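Local coordinates for clavulanic acid biosynthesis oligopeptide binding protein 2 (Streptomyces clavuligerus, PDB 2WOL), which probably binds oligopeptides as an extracellular solute-binding protein associated with the biosynthesis of the beta-lactamase inhibitor clavulanic acid, at residues R323-L333 against L364-L375; H305-I313 against H520-H528. All blocks are in the same frame, centred on the assembly; numbering follows the deposited sequence. Where two conformers were deposited one is given.

How the interactions relate
Interactions 1 and 2 lie on the same side of the chain's centre, their centres about 14 Å apart. Interaction 2 closes a long loop by pairing strand 303-309 with strand 523-534, and interaction 1 is nested within that loop: helix 319-327 follows strand 303-309 directly, and segment 364-375 leads into helix 375-384. The two contacts meet at Gln326, whose NE2 lies 3.0 Å from both Ala521 O and Leu523 O and donates to them, binding helix 319-327 to the start of the second strand. Sheet pairing therefore joins distant parts of the chain, probably in one lobe of the solute-binding fold, while interaction 1 fastens a loop to helices beside that sheet.

Interaction 1. Residues R323-L333 against L364-L375; sequences RAVQYAADKIL and LYPTGPDLRGDL
Tyr365 and Tyr327 form a T-shaped pair where a loop leading into helix 375-384 packs against the end of helix 319-327 and the capped start of helix 331-337. The edge of Tyr365 is directed at the face of Tyr327, the planes at 81°, and Tyr365 CB sits over that face, 4.0 Å from the ring centroid. Tyrosine suits both places, since each ring buries a broad apolar surface and carries a hydroxyl to a polar partner. A water lies within hydrogen-bonding distance of Tyr327 OH and donates to Leu364 O. Tyr365 OH accepts from NE of the extended Arg323 at 3.0 Å and is also bonded to Met518 O; Arg323 NH2 bonds to Glu519 O, likewise on helix 503-520.

Tyr327 O accepts from Asp374 N at 2.9 Å; Gly373, with positive phi, brings its bare CA close to the same oxygen. Ile332 CG2 stands 3.5 Å above the guanidinium plane of Arg372, whose NH1 donates in that plane to the syn lone pair of Asp330 OD2, a 3.0 Å salt bridge. Asp330, with CG trans to its backbone N (chi1 -177°), is also an N-cap: OD1 takes Leu333 N at 3.0 Å, nearly straight (176°).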
# COMPACT_ATOMS: atom_id res chain seq x y z
N ARG A 323 -9.30 -24.83 -10.07
CA ARG A 323 -10.61 -24.37 -10.52
C ARG A 323 -11.75 -24.93 -9.67
O ARG A 323 -12.73 -24.24 -9.42
CB ARG A 323 -10.82 -24.70 -12.01
CG ARG A 323 -9.91 -23.87 -12.91
CD ARG A 323 -10.07 -24.20 -14.37
NE ARG A 323 -9.19 -23.34 -15.17
CZ ARG A 323 -8.81 -23.59 -16.42
NH1 ARG A 323 -9.23 -24.68 -17.06
NH2 ARG A 323 -8.00 -22.74 -17.03
N ALA A 324 -11.60 -26.18 -9.22
CA ALA A 324 -12.58 -26.77 -8.31
C ALA A 324 -12.73 -25.91 -7.07
O ALA A 324 -13.85 -25.63 -6.64
CB ALA A 324 -12.17 -28.19 -7.93
N VAL A 325 -11.61 -25.47 -6.51
CA VAL A 325 -11.62 -24.61 -5.33
C VAL A 325 -12.33 -23.28 -5.62
O VAL A 325 -13.14 -22.82 -4.81
CB VAL A 325 -10.19 -24.37 -4.80
CG1 VAL A 325 -10.18 -23.31 -3.69
CG2 VAL A 325 -9.59 -25.68 -4.29
N GLN A 326 -12.06 -22.69 -6.78
CA GLN A 326 -12.70 -21.43 -7.15
C GLN A 326 -14.22 -21.60 -7.23
O GLN A 326 -14.97 -20.80 -6.68
CB GLN A 326 -12.15 -20.89 -8.46
CG GLN A 326 -10.62 -20.75 -8.51
CD GLN A 326 -10.11 -19.32 -8.46
OE1 GLN A 326 -10.89 -18.35 -8.43
NE2 GLN A 326 -8.79 -19.17 -8.47
N TYR A 327 -14.68 -22.65 -7.91
CA TYR A 327 -16.12 -22.90 -8.06
C TYR A 327 -16.82 -23.20 -6.74
O TYR A 327 -17.98 -22.83 -6.56
CB TYR A 327 -16.37 -24.06 -9.02
CG TYR A 327 -16.24 -23.73 -10.49
CD1 TYR A 327 -15.30 -24.38 -11.29
CD2 TYR A 327 -17.06 -22.77 -11.09
CE1 TYR A 327 -15.18 -24.09 -12.64
CE2 TYR A 327 -16.94 -22.47 -12.44
CZ TYR A 327 -16.00 -23.14 -13.21
OH TYR A 327 -15.87 -22.85 -14.56
N ALA A 328 -16.12 -23.88 -5.83
CA ALA A 328 -16.71 -24.31 -4.56
C ALA A 328 -16.60 -23.27 -3.44
O ALA A 328 -17.02 -23.52 -2.31
CB ALA A 328 -16.11 -25.64 -4.11
N ALA A 329 -16.05 -22.11 -3.76
CA ALA A 329 -15.96 -21.02 -2.79
C ALA A 329 -17.34 -20.43 -2.54
O ALA A 329 -18.03 -20.01 -3.48
CB ALA A 329 -15.00 -19.94 -3.30
N ASP A 330 -17.76 -20.42 -1.28
CA ASP A 330 -18.99 -19.74 -0.90
C ASP A 330 -18.63 -18.29 -0.62
O ASP A 330 -18.19 -17.95 0.47
CB ASP A 330 -19.62 -20.41 0.33
CG ASP A 330 -20.96 -19.79 0.73
OD1 ASP A 330 -21.22 -18.63 0.38
OD2 ASP A 330 -21.74 -20.48 1.41
N LYS A 331 -18.81 -17.44 -1.64
CA LYS A 331 -18.35 -16.05 -1.57
C LYS A 331 -19.08 -15.24 -0.50
O LYS A 331 -18.53 -14.31 0.08
CB LYS A 331 -18.50 -15.36 -2.93
CG LYS A 331 -17.74 -16.00 -4.11
CD LYS A 331 -16.21 -16.05 -3.93
CE LYS A 331 -15.57 -14.67 -3.80
NZ LYS A 331 -15.66 -13.83 -5.03
N ILE A 332 -20.33 -15.62 -0.24
CA ILE A 332 -21.15 -14.97 0.78
C ILE A 332 -20.63 -15.31 2.17
O ILE A 332 -20.41 -14.42 3.00
CB ILE A 332 -22.65 -15.35 0.63
CG1 ILE A 332 -23.18 -14.98 -0.77
CG2 ILE A 332 -23.50 -14.72 1.74
CD1 ILE A 332 -23.04 -13.49 -1.14
N LEU A 333 -20.41 -16.61 2.41
CA LEU A 333 -19.84 -17.09 3.67
C LEU A 333 -18.45 -16.49 3.92
O LEU A 333 -18.12 -16.10 5.05
CB LEU A 333 -19.74 -18.62 3.66
CG LEU A 333 -19.32 -19.35 4.93
CD1 LEU A 333 -20.43 -19.30 5.98
CD2 LEU A 333 -18.93 -20.80 4.63
N LEU A 364 -14.29 -15.82 -14.39
CA LEU A 364 -14.07 -17.08 -15.09
C LEU A 364 -14.72 -18.27 -14.40
O LEU A 364 -15.07 -19.25 -15.07
CB LEU A 364 -12.57 -17.34 -15.30
CG LEU A 364 -11.80 -16.34 -16.18
CD1 LEU A 364 -10.39 -16.85 -16.44
CD2 LEU A 364 -12.52 -16.07 -17.51
N TYR A 365 -14.89 -18.18 -13.08
CA TYR A 365 -15.44 -19.28 -12.29
C TYR A 365 -16.64 -18.84 -11.45
O TYR A 365 -16.55 -18.72 -10.23
CB TYR A 365 -14.34 -19.90 -11.41
CG TYR A 365 -13.04 -20.05 -12.16
CD1 TYR A 365 -11.93 -19.28 -11.85
CD2 TYR A 365 -12.95 -20.95 -13.23
CE1 TYR A 365 -10.73 -19.41 -12.56
CE2 TYR A 365 -11.77 -21.08 -13.95
CZ TYR A 365 -10.67 -20.31 -13.61
OH TYR A 365 -9.51 -20.46 -14.34
N PRO A 366 -17.79 -18.59 -12.11
CA PRO A 366 -18.95 -18.10 -11.36
C PRO A 366 -19.42 -19.09 -10.31
O PRO A 366 -19.32 -20.31 -10.50
CB PRO A 366 -20.03 -17.94 -12.44
CG PRO A 366 -19.32 -17.90 -13.73
CD PRO A 366 -18.09 -18.74 -13.55
N THR A 367 -19.94 -18.56 -9.20
CA THR A 367 -20.33 -19.39 -8.06
C THR A 367 -21.85 -19.56 -7.93
O THR A 367 -22.37 -19.71 -6.82
CB THR A 367 -19.74 -18.83 -6.75
OG1 THR A 367 -20.15 -17.47 -6.58
CG2 THR A 367 -18.22 -18.90 -6.77
N GLY A 368 -22.55 -19.56 -9.05
CA GLY A 368 -24.00 -19.82 -9.05
C GLY A 368 -24.86 -18.60 -8.80
O GLY A 368 -24.34 -17.52 -8.49
N PRO A 369 -26.19 -18.75 -8.93
CA PRO A 369 -27.10 -17.60 -8.84
C PRO A 369 -27.16 -16.92 -7.47
O PRO A 369 -27.54 -15.75 -7.38
CB PRO A 369 -28.47 -18.20 -9.19
CG PRO A 369 -28.33 -19.65 -8.88
CD PRO A 369 -26.91 -20.01 -9.19
N ASP A 370 -26.78 -17.63 -6.41
CA ASP A 370 -26.77 -17.06 -5.06
C ASP A 370 -25.35 -16.74 -4.56
O ASP A 370 -25.17 -16.32 -3.41
CB ASP A 370 -27.52 -17.97 -4.08
CG ASP A 370 -26.85 -19.32 -3.86
OD1 ASP A 370 -25.83 -19.62 -4.53
OD2 ASP A 370 -27.34 -20.09 -3.01
N LEU A 371 -24.36 -16.94 -5.43
CA LEU A 371 -22.95 -16.68 -5.12
C LEU A 371 -22.38 -17.56 -4.00
O LEU A 371 -21.37 -17.22 -3.38
CB LEU A 371 -22.70 -15.19 -4.81
CG LEU A 371 -23.14 -14.16 -5.85
CD1 LEU A 371 -23.01 -12.75 -5.30
CD2 LEU A 371 -22.35 -14.31 -7.15
N ARG A 372 -23.01 -18.71 -3.74
CA ARG A 372 -22.60 -19.58 -2.65
C ARG A 372 -21.79 -20.80 -3.11
O ARG A 372 -21.38 -21.62 -2.29
CB ARG A 372 -23.82 -20.00 -1.81
CG ARG A 372 -24.36 -18.89 -0.91
CD ARG A 372 -25.21 -19.49 0.20
NE ARG A 372 -25.67 -18.49 1.17
CZ ARG A 372 -25.03 -18.16 2.28
NH1 ARG A 372 -23.86 -18.73 2.59
NH2 ARG A 372 -25.54 -17.24 3.09
N GLY A 373 -21.56 -20.89 -4.42
CA GLY A 373 -20.75 -21.96 -5.00
C GLY A 373 -21.49 -22.72 -6.08
O GLY A 373 -22.69 -23.00 -5.94
N ASP A 374 -20.79 -23.04 -7.16
CA ASP A 374 -21.30 -23.94 -8.19
C ASP A 374 -20.66 -25.30 -7.96
O ASP A 374 -19.56 -25.58 -8.46
CB ASP A 374 -21.00 -23.41 -9.59
CG ASP A 374 -21.63 -24.26 -10.69
OD1 ASP A 374 -22.03 -25.42 -10.41
OD2 ASP A 374 -21.72 -23.77 -11.84
N LEU A 375 -21.35 -26.14 -7.19
CA LEU A 375 -20.79 -27.41 -6.76
C LEU A 375 -20.76 -28.43 -7.89
O LEU A 375 -19.89 -29.30 -7.91
CB LEU A 375 -21.53 -27.95 -5.53
CG LEU A 375 -21.62 -27.00 -4.32
CD1 LEU A 375 -22.21 -27.73 -3.12
CD2 LEU A 375 -20.27 -26.38 -3.96
O HOH W 1 -15.06 -18.45 -7.96
O HOH W 2 -17.25 -21.12 -16.15

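Interaction 2. Residues H305-I313 against H520-H528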
# COMPACT_ATOMS: atom_id res chain seq x y z
N HIS A 305 -8.34 -8.90 -0.49
CA HIS A 305 -8.28 -10.10 0.32
C HIS A 305 -8.46 -11.28 -0.63
O HIS A 305 -9.40 -11.32 -1.42
CB HIS A 305 -9.39 -10.07 1.37
CG HIS A 305 -9.22 -11.08 2.46
ND1 HIS A 305 -8.11 -11.10 3.29
CD2 HIS A 305 -10.02 -12.09 2.89
CE1 HIS A 305 -8.24 -12.09 4.16
NE2 HIS A 305 -9.38 -12.70 3.93
N PHE A 306 -7.54 -12.24 -0.56
CA PHE A 306 -7.57 -13.37 -1.47
C PHE A 306 -6.99 -14.65 -0.87
O PHE A 306 -6.37 -14.62 0.19
CB PHE A 306 -6.89 -13.03 -2.81
CG PHE A 306 -5.40 -12.77 -2.71
CD1 PHE A 306 -4.48 -13.78 -2.99
CD2 PHE A 306 -4.92 -11.50 -2.37
CE1 PHE A 306 -3.11 -13.54 -2.92
CE2 PHE A 306 -3.56 -11.25 -2.30
CZ PHE A 306 -2.65 -12.28 -2.57
N VAL A 307 -7.23 -15.76 -1.56
CA VAL A 307 -6.61 -17.03 -1.24
C VAL A 307 -5.69 -17.42 -2.40
O VAL A 307 -6.11 -17.39 -3.57
CB VAL A 307 -7.67 -18.14 -0.98
CG1 VAL A 307 -7.00 -19.50 -0.80
CG2 VAL A 307 -8.53 -17.79 0.23
N ALA A 308 -4.45 -17.75 -2.07
CA ALA A 308 -3.49 -18.19 -3.07
C ALA A 308 -3.36 -19.71 -3.03
O ALA A 308 -3.38 -20.30 -1.96
CB ALA A 308 -2.13 -17.54 -2.82
N MET A 309 -3.24 -20.31 -4.21
CA MET A 309 -2.99 -21.75 -4.33
C MET A 309 -1.63 -22.00 -4.96
O MET A 309 -1.25 -21.35 -5.94
CB MET A 309 -4.11 -22.43 -5.10
CG MET A 309 -5.35 -22.66 -4.26
SD MET A 309 -6.75 -23.30 -5.18
CE MET A 309 -7.41 -21.80 -5.91
N GLN A 310 -0.89 -22.96 -4.39
CA GLN A 310 0.53 -23.15 -4.69
C GLN A 310 0.77 -24.41 -5.52
O GLN A 310 0.70 -25.51 -4.99
CB GLN A 310 1.31 -23.25 -3.37
CG GLN A 310 1.54 -21.93 -2.63
CD GLN A 310 0.26 -21.16 -2.38
OE1 GLN A 310 -0.01 -20.17 -3.07
NE2 GLN A 310 -0.53 -21.61 -1.42
N PRO A 311 1.06 -24.24 -6.83
CA PRO A 311 1.36 -25.40 -7.68
C PRO A 311 2.51 -26.29 -7.19
O PRO A 311 2.56 -27.47 -7.55
CB PRO A 311 1.71 -24.76 -9.03
CG PRO A 311 0.91 -23.50 -9.03
CD PRO A 311 1.07 -23.00 -7.62
N HIS A 312 3.41 -25.74 -6.38
CA HIS A 312 4.51 -26.52 -5.79
C HIS A 312 4.07 -27.46 -4.67
O HIS A 312 4.87 -28.26 -4.16
CB HIS A 312 5.67 -25.61 -5.35
CG HIS A 312 5.25 -24.34 -4.69
ND1 HIS A 312 4.75 -23.26 -5.39
CD2 HIS A 312 5.29 -23.96 -3.39
CE1 HIS A 312 4.49 -22.27 -4.55
NE2 HIS A 312 4.81 -22.67 -3.33
N ILE A 313 2.79 -27.38 -4.29
CA ILE A 313 2.21 -28.25 -3.28
C ILE A 313 1.12 -29.12 -3.92
O ILE A 313 -0.00 -28.65 -4.09
CB ILE A 313 1.61 -27.44 -2.09
CG1 ILE A 313 2.58 -26.37 -1.56
CG2 ILE A 313 1.11 -28.38 -0.98
CD1 ILE A 313 3.91 -26.90 -1.02
N HIS A 520 -5.03 -19.31 -14.95
CA HIS A 520 -4.18 -20.17 -14.11
C HIS A 520 -4.88 -20.63 -12.83
O HIS A 520 -4.54 -21.67 -12.27
CB HIS A 520 -2.88 -19.47 -13.74
CG HIS A 520 -1.85 -19.47 -14.84
ND1 HIS A 520 -1.15 -20.60 -15.19
CD2 HIS A 520 -1.40 -18.47 -15.64
CE1 HIS A 520 -0.31 -20.30 -16.17
NE2 HIS A 520 -0.45 -19.02 -16.46
N ALA A 521 -5.84 -19.82 -12.36
CA ALA A 521 -6.65 -20.12 -11.17
C ALA A 521 -5.85 -20.22 -9.86
O ALA A 521 -6.31 -20.80 -8.87
CB ALA A 521 -7.51 -21.38 -11.40
N VAL A 522 -4.66 -19.63 -9.85
CA VAL A 522 -3.80 -19.65 -8.66
C VAL A 522 -4.22 -18.64 -7.58
O VAL A 522 -3.85 -18.80 -6.42
CB VAL A 522 -2.30 -19.46 -9.01
CG1 VAL A 522 -1.76 -20.69 -9.74
CG2 VAL A 522 -2.08 -18.20 -9.84
N LEU A 523 -5.00 -17.63 -7.96
CA LEU A 523 -5.50 -16.65 -7.01
C LEU A 523 -7.03 -16.64 -7.00
O LEU A 523 -7.65 -16.48 -8.06
CB LEU A 523 -4.98 -15.24 -7.33
CG LEU A 523 -3.46 -15.04 -7.38
CD1 LEU A 523 -3.12 -13.59 -7.69
CD2 LEU A 523 -2.80 -15.46 -6.07
N LEU A 524 -7.60 -16.81 -5.82
CA LEU A 524 -9.04 -16.73 -5.60
C LEU A 524 -9.37 -15.41 -4.92
O LEU A 524 -9.13 -15.24 -3.72
CB LEU A 524 -9.53 -17.91 -4.75
CG LEU A 524 -10.94 -17.88 -4.15
CD1 LEU A 524 -12.03 -17.72 -5.22
CD2 LEU A 524 -11.19 -19.13 -3.33
N PRO A 525 -9.91 -14.44 -5.69
CA PRO A 525 -10.28 -13.14 -5.14
C PRO A 525 -11.49 -13.29 -4.24
O PRO A 525 -12.43 -14.00 -4.59
CB PRO A 525 -10.64 -12.31 -6.38
CG PRO A 525 -10.36 -13.15 -7.57
CD PRO A 525 -10.23 -14.56 -7.13
N LEU A 526 -11.47 -12.61 -3.09
CA LEU A 526 -12.61 -12.64 -2.18
C LEU A 526 -13.32 -11.30 -2.14
O LEU A 526 -14.44 -11.17 -2.66
CB LEU A 526 -12.18 -13.08 -0.77
CG LEU A 526 -11.50 -14.45 -0.66
CD1 LEU A 526 -11.10 -14.74 0.78
CD2 LEU A 526 -12.40 -15.55 -1.19
N VAL A 527 -12.68 -10.30 -1.54
CA VAL A 527 -13.24 -8.96 -1.47
C VAL A 527 -12.17 -7.90 -1.65
O VAL A 527 -11.00 -8.15 -1.34
CB VAL A 527 -13.99 -8.68 -0.12
CG1 VAL A 527 -15.19 -9.61 0.06
CG2 VAL A 527 -13.04 -8.78 1.08
N HIS A 528 -12.57 -6.74 -2.16
CA HIS A 528 -11.77 -5.54 -2.01
C HIS A 528 -12.17 -4.90 -0.69
O HIS A 528 -13.35 -4.61 -0.44
CB HIS A 528 -12.00 -4.57 -3.17
CG HIS A 528 -11.43 -5.04 -4.47
ND1 HIS A 528 -10.10 -5.33 -4.64
CD2 HIS A 528 -12.03 -5.26 -5.67
CE1 HIS A 528 -9.89 -5.72 -5.89
NE2 HIS A 528 -11.05 -5.68 -6.53
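The Phe306 ring is met obliquely by Leu523, whose CD2 lies 3.7 Å from CE1 and touches Ala308 CB as well; Thr451 and Trp453 of strand 448-453 also pack on Phe306. Its CG stands between the backbone N and carbonyl carbon (chi1 65°), which turns the ring toward Leu523, while CB rests against Leu524 O. The His305 ring was modelled in two positions, so its approach to Leu526 CD1 is doubtful.

The backbones that carry these groups run antiparallel. Val307 and Leu524 exchange two bonds, the shorter from Leu524 N to Val307 O at 2.8 Å, and Met309 N donates to Val522 O at 2.7 Å. Apolar Val307 and Leu524 suit the other face of the sheet, their CB atoms 4.2 Å apart, where Val409 of helix 401-414 packs on Val307. Pro525 is tolerated in its non-hydrogen-bonded pair with Phe306, where this partner strand needs no N-H from it. Met309 O is buried without a partner in the model.

At the far end Leu526 and Val527 both face His305, a classic beta bulge: His305 O accepts from Leu526 N at 3.0 Å and weakly from Val527 N. Strand 303-309, antiparallel between strands 448-453 and 523-534, is consistent with the sheet topology of type 2 periplasmic-binding-protein lobes.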